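PDB 4YD8: protein PTHB1 from Homo sapiens, which forms part of the BBSome, a coat complex thought to sort specific membrane proteins to primary cilia and required for ciliogenesis, here represented by its N-terminal seven-bladed beta-propeller domain. Local coordinates for residues L330-H343 with I349-Y362. Numbering follows the deposited sequence.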
loop_
_atom_site.group_PDB
_atom_site.type_symbol
_atom_site.label_atom_id
_atom_site.label_comp_id
_atom_site.label_asym_id
_atom_site.label_seq_id
_atom_site.Cartn_x
_atom_site.Cartn_y
_atom_site.Cartn_z
ATOM N N LEU A 330 -8.586 6.336 -17.330
ATOM C CA LEU A 330 -9.288 6.663 -16.103
ATOM C C LEU A 330 -9.764 8.108 -16.185
ATOM O O LEU A 330 -9.152 8.917 -16.880
ATOM C CB LEU A 330 -8.380 6.472 -14.884
ATOM C CG LEU A 330 -7.659 5.131 -14.734
ATOM C CD1 LEU A 330 -6.851 5.115 -13.435
ATOM C CD2 LEU A 330 -8.633 3.969 -14.779
ATOM N N PRO A 331 -10.851 8.437 -15.469
ATOM C CA PRO A 331 -11.342 9.821 -15.414
ATOM C C PRO A 331 -10.406 10.740 -14.632
ATOM O O PRO A 331 -10.460 11.961 -14.787
ATOM C CB PRO A 331 -12.696 9.686 -14.708
ATOM C CG PRO A 331 -12.618 8.418 -13.952
ATOM C CD PRO A 331 -11.743 7.506 -14.760
ATOM N N HIS A 332 -9.541 10.157 -13.809
ATOM C CA HIS A 332 -8.658 10.948 -12.957
ATOM C C HIS A 332 -7.306 10.269 -12.787
ATOM O O HIS A 332 -7.205 9.050 -12.885
ATOM C CB HIS A 332 -9.310 11.175 -11.588
ATOM C CG HIS A 332 -10.657 11.830 -11.667
ATOM N ND1 HIS A 332 -10.816 13.183 -11.862
ATOM C CD2 HIS A 332 -11.906 11.308 -11.597
ATOM C CE1 HIS A 332 -12.106 13.473 -11.905
ATOM N NE2 HIS A 332 -12.787 12.353 -11.747
ATOM N N ILE A 333 -6.271 11.058 -12.524
ATOM C CA ILE A 333 -4.940 10.513 -12.287
ATOM C C ILE A 333 -4.878 9.797 -10.942
ATOM O O ILE A 333 -5.138 10.394 -9.909
ATOM C CB ILE A 333 -3.864 11.617 -12.314
ATOM C CG1 ILE A 333 -3.816 12.277 -13.692
ATOM C CG2 ILE A 333 -2.494 11.048 -11.937
ATOM C CD1 ILE A 333 -2.894 13.480 -13.757
ATOM N N PRO A 334 -4.518 8.509 -10.956
ATOM C CA PRO A 334 -4.449 7.738 -9.713
ATOM C C PRO A 334 -3.166 8.042 -8.927
ATOM O O PRO A 334 -2.083 8.055 -9.512
ATOM C CB PRO A 334 -4.471 6.292 -10.204
ATOM C CG PRO A 334 -3.805 6.365 -11.587
ATOM C CD PRO A 334 -4.133 7.720 -12.143
ATOM N N VAL A 335 -3.292 8.302 -7.631
ATOM C CA VAL A 335 -2.115 8.345 -6.760
ATOM C C VAL A 335 -1.899 7.013 -6.081
ATOM O O VAL A 335 -0.834 6.764 -5.533
ATOM C CB VAL A 335 -2.212 9.407 -5.658
ATOM C CG1 VAL A 335 -2.098 10.784 -6.244
ATOM C CG2 VAL A 335 -3.486 9.219 -4.814
ATOM N N ALA A 336 -2.932 6.167 -6.079
ATOM C CA ALA A 336 -2.802 4.813 -5.560
ATOM C C ALA A 336 -3.767 3.891 -6.280
ATOM O O ALA A 336 -4.855 4.310 -6.667
ATOM C CB ALA A 336 -3.069 4.758 -4.046
ATOM N N VAL A 337 -3.352 2.641 -6.439
ATOM C CA VAL A 337 -4.203 1.603 -7.011
ATOM C C VAL A 337 -4.042 0.346 -6.180
ATOM O O VAL A 337 -2.931 0.025 -5.724
ATOM C CB VAL A 337 -3.860 1.335 -8.499
ATOM C CG1 VAL A 337 -2.370 0.996 -8.689
ATOM C CG2 VAL A 337 -4.737 0.246 -9.057
ATOM N N ARG A 338 -5.159 -0.335 -5.934
ATOM C CA ARG A 338 -5.161 -1.622 -5.241
ATOM C C ARG A 338 -6.058 -2.609 -5.972
ATOM O O ARG A 338 -6.950 -2.201 -6.721
ATOM C CB ARG A 338 -5.621 -1.448 -3.783
ATOM C CG ARG A 338 -4.645 -0.604 -2.944
ATOM C CD ARG A 338 -3.414 -1.432 -2.611
ATOM N NE ARG A 338 -2.515 -0.744 -1.679
ATOM C CZ ARG A 338 -1.616 0.164 -2.032
ATOM N NH1 ARG A 338 -1.479 0.521 -3.305
ATOM N NH2 ARG A 338 -0.848 0.721 -1.101
ATOM N N VAL A 339 -5.815 -3.899 -5.761
ATOM C CA VAL A 339 -6.671 -4.958 -6.291
ATOM C C VAL A 339 -7.171 -5.819 -5.149
ATOM O O VAL A 339 -6.411 -6.166 -4.261
ATOM C CB VAL A 339 -5.917 -5.844 -7.309
ATOM C CG1 VAL A 339 -6.784 -7.006 -7.787
ATOM C CG2 VAL A 339 -5.478 -4.994 -8.482
ATOM N N GLY A 340 -8.440 -6.192 -5.167
ATOM C CA GLY A 340 -8.916 -7.028 -4.083
ATOM C C GLY A 340 -10.257 -7.641 -4.339
ATOM O O GLY A 340 -10.755 -7.649 -5.466
ATOM N N CYS A 341 -10.848 -8.161 -3.271
ATOM C CA CYS A 341 -12.120 -8.852 -3.366
ATOM C C CYS A 341 -13.258 -7.988 -2.838
ATOM O O CYS A 341 -13.356 -7.731 -1.628
ATOM C CB CYS A 341 -12.055 -10.172 -2.599
ATOM S SG CYS A 341 -13.557 -11.139 -2.702
ATOM N N LEU A 342 -14.112 -7.544 -3.751
ATOM C CA LEU A 342 -15.228 -6.663 -3.440
ATOM C C LEU A 342 -16.433 -7.167 -4.191
ATOM O O LEU A 342 -16.274 -7.758 -5.251
ATOM C CB LEU A 342 -14.926 -5.225 -3.851
ATOM C CG LEU A 342 -13.666 -4.602 -3.225
ATOM C CD1 LEU A 342 -13.299 -3.331 -3.953
ATOM C CD2 LEU A 342 -13.930 -4.293 -1.769
ATOM N N HIS A 343 -17.621 -6.957 -3.633
ATOM C CA HIS A 343 -18.860 -7.378 -4.287
ATOM C C HIS A 343 -18.802 -8.879 -4.596
ATOM O O HIS A 343 -19.352 -9.351 -5.596
ATOM C CB HIS A 343 -19.092 -6.537 -5.558
ATOM C CG HIS A 343 -20.408 -6.788 -6.236
ATOM N ND1 HIS A 343 -21.598 -6.897 -5.546
ATOM C CD2 HIS A 343 -20.718 -6.945 -7.547
ATOM C CE1 HIS A 343 -22.583 -7.113 -6.402
ATOM N NE2 HIS A 343 -22.077 -7.145 -7.620
ATOM N N ILE A 349 -10.411 -3.704 -9.294
ATOM C CA ILE A 349 -9.446 -2.606 -9.242
ATOM C C ILE A 349 -10.034 -1.432 -8.481
ATOM O O ILE A 349 -11.158 -1.014 -8.756
ATOM C CB ILE A 349 -9.048 -2.114 -10.652
ATOM C CG1 ILE A 349 -8.348 -3.214 -11.443
ATOM C CG2 ILE A 349 -8.125 -0.878 -10.580
ATOM C CD1 ILE A 349 -8.015 -2.767 -12.859
ATOM N N VAL A 350 -9.281 -0.909 -7.523
ATOM C CA VAL A 350 -9.700 0.298 -6.816
ATOM C C VAL A 350 -8.660 1.384 -7.060
ATOM O O VAL A 350 -7.474 1.163 -6.817
ATOM C CB VAL A 350 -9.851 0.069 -5.305
ATOM C CG1 VAL A 350 -10.275 1.372 -4.597
ATOM C CG2 VAL A 350 -10.844 -1.083 -5.024
ATOM N N THR A 351 -9.094 2.541 -7.553
ATOM C CA THR A 351 -8.180 3.680 -7.733
ATOM C C THR A 351 -8.568 4.883 -6.879
ATOM O O THR A 351 -9.753 5.150 -6.661
ATOM C CB THR A 351 -8.126 4.165 -9.197
ATOM O OG1 THR A 351 -9.449 4.524 -9.630
ATOM C CG2 THR A 351 -7.552 3.092 -10.116
ATOM N N LEU A 352 -7.557 5.626 -6.433
ATOM C CA LEU A 352 -7.750 6.855 -5.680
ATOM C C LEU A 352 -6.925 7.981 -6.301
ATOM O O LEU A 352 -5.724 7.809 -6.546
ATOM C CB LEU A 352 -7.342 6.658 -4.215
ATOM C CG LEU A 352 -7.384 7.904 -3.321
ATOM C CD1 LEU A 352 -8.821 8.385 -3.109
ATOM C CD2 LEU A 352 -6.718 7.599 -1.996
ATOM N N SER A 353 -7.561 9.124 -6.548
ATOM C CA SER A 353 -6.860 10.297 -7.092
ATOM C C SER A 353 -6.424 11.231 -5.956
ATOM O O SER A 353 -6.864 11.073 -4.811
ATOM C CB SER A 353 -7.750 11.050 -8.084
ATOM O OG SER A 353 -8.803 11.715 -7.411
ATOM N N ASP A 354 -5.579 12.218 -6.247
ATOM C CA ASP A 354 -5.065 13.031 -5.151
ATOM C C ASP A 354 -6.093 14.038 -4.643
ATOM O O ASP A 354 -5.873 14.681 -3.619
ATOM C CB ASP A 354 -3.749 13.742 -5.532
ATOM C CG ASP A 354 -3.905 14.805 -6.616
ATOM O OD1 ASP A 354 -5.033 15.170 -7.003
ATOM O OD2 ASP A 354 -2.849 15.307 -7.065
ATOM N N ASP A 355 -7.223 14.164 -5.333
ATOM C CA ASP A 355 -8.276 15.034 -4.829
ATOM C C ASP A 355 -9.512 14.236 -4.400
ATOM O O ASP A 355 -10.592 14.790 -4.190
ATOM C CB ASP A 355 -8.636 16.101 -5.871
ATOM C CG ASP A 355 -9.181 15.509 -7.154
ATOM O OD1 ASP A 355 -9.057 14.285 -7.365
ATOM O OD2 ASP A 355 -9.732 16.282 -7.961
ATOM N N GLY A 356 -9.348 12.930 -4.247
ATOM C CA GLY A 356 -10.366 12.149 -3.572
ATOM C C GLY A 356 -11.397 11.460 -4.437
ATOM O O GLY A 356 -12.439 11.054 -3.934
ATOM N N HIS A 357 -11.118 11.310 -5.727
ATOM C CA HIS A 357 -11.985 10.477 -6.558
ATOM C C HIS A 357 -11.625 9.018 -6.314
ATOM O O HIS A 357 -10.484 8.598 -6.514
ATOM C CB HIS A 357 -11.861 10.839 -8.036
ATOM C CG HIS A 357 -12.384 12.205 -8.355
ATOM N ND1 HIS A 357 -13.680 12.427 -8.771
ATOM C CD2 HIS A 357 -11.794 13.423 -8.296
ATOM C CE1 HIS A 357 -13.862 13.721 -8.969
ATOM N NE2 HIS A 357 -12.732 14.348 -8.686
ATOM N N LEU A 358 -12.606 8.260 -5.848
ATOM C CA LEU A 358 -12.408 6.862 -5.501
ATOM C C LEU A 358 -13.306 6.011 -6.384
ATOM O O LEU A 358 -14.525 6.226 -6.423
ATOM C CB LEU A 358 -12.715 6.634 -4.021
ATOM C CG LEU A 358 -12.537 5.223 -3.445
ATOM C CD1 LEU A 358 -11.067 4.806 -3.489
ATOM C CD2 LEU A 358 -13.080 5.171 -2.027
ATOM N N GLN A 359 -12.729 5.045 -7.089
ATOM C CA GLN A 359 -13.489 4.282 -8.083
ATOM C C GLN A 359 -13.177 2.788 -8.066
ATOM O O GLN A 359 -12.003 2.388 -7.959
ATOM C CB GLN A 359 -13.224 4.838 -9.491
ATOM C CG GLN A 359 -13.946 4.051 -10.616
ATOM C CD GLN A 359 -13.890 4.777 -11.933
ATOM O OE1 GLN A 359 -12.825 4.904 -12.534
ATOM N NE2 GLN A 359 -15.041 5.264 -12.393
ATOM N N CYS A 360 -14.209 1.963 -8.203
ATOM C CA CYS A 360 -14.025 0.517 -8.362
ATOM C C CYS A 360 -14.342 0.132 -9.790
ATOM O O CYS A 360 -15.344 0.593 -10.350
ATOM C CB CYS A 360 -14.941 -0.284 -7.422
ATOM S SG CYS A 360 -14.684 0.028 -5.671
ATOM N N SER A 361 -13.511 -0.724 -10.369
ATOM C CA SER A 361 -13.754 -1.205 -11.726
ATOM C C SER A 361 -13.337 -2.663 -11.879
ATOM O O SER A 361 -12.630 -3.219 -11.028
ATOM C CB SER A 361 -13.013 -0.336 -12.742
ATOM O OG SER A 361 -11.629 -0.329 -12.472
ATOM N N TYR A 362 -13.808 -3.283 -12.959
ATOM C CA TYR A 362 -13.450 -4.648 -13.280
ATOM C C TYR A 362 -12.357 -4.663 -14.344
ATOM O O TYR A 362 -12.230 -3.732 -15.147
ATOM C CB TYR A 362 -14.654 -5.436 -13.793
ATOM C CG TYR A 362 -15.853 -5.517 -12.873
ATOM C CD1 TYR A 362 -15.778 -6.166 -11.641
ATOM C CD2 TYR A 362 -17.081 -5.009 -13.269
ATOM C CE1 TYR A 362 -16.897 -6.264 -10.816
ATOM C CE2 TYR A 362 -18.204 -5.114 -12.462
ATOM C CZ TYR A 362 -18.108 -5.739 -11.239
ATOM O OH TYR A 362 -19.236 -5.837 -10.452
HETATM O O HOH W 1 -4.452 12.619 -8.726
#
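R338 and V350 face each other as an antiparallel hydrogen-bonded pair, V350 N reaching R338 O at 2.8 Å in an almost straight bond (175°). They join strand 336-342 to strand 349-353, which in turn pairs with 357-362, and strand 8-17 lies beyond, so both ends of the chain contribute to one blade. The ladder becomes a classic beta bulge at V335 and A336: L352 O accepts both backbone N-H groups, in its carbonyl plane, V335 N at 2.7 Å and A336 N at 3.3 Å.

Packing is tightest on the R338 and V350 face, where L342 CD1 comes across V350 CG2 at only 3.5 Å and also touches C360 SG; L31 and I44 of the neighbouring blade cover V350. On the other face V337 CG2 meets I349 CG2 more loosely, at 3.9 Å.

Toward solvent, the H332 and H357 rings stack face to face, centroids 3.5 Å apart and planes at 17°. H332 NE2 lies over the H357 ring near its rim, 3.1 Å from H357 ND1, but at an angle too poor for a hydrogen bond. S353 OG accepts from H357 N and donates to D355 OD1, while a water bridges I333 O and D354 N. With an alanine in place of H332, the H357 ring would probably lose the partner over one face and be freer to turn. The chemistry thus implies division of labour: backbone bonds and apolar contacts join the strands, while stacked rings tie the preceding loop to H357, just past the 353-356 turn, and the water ties I333 to D354 within it.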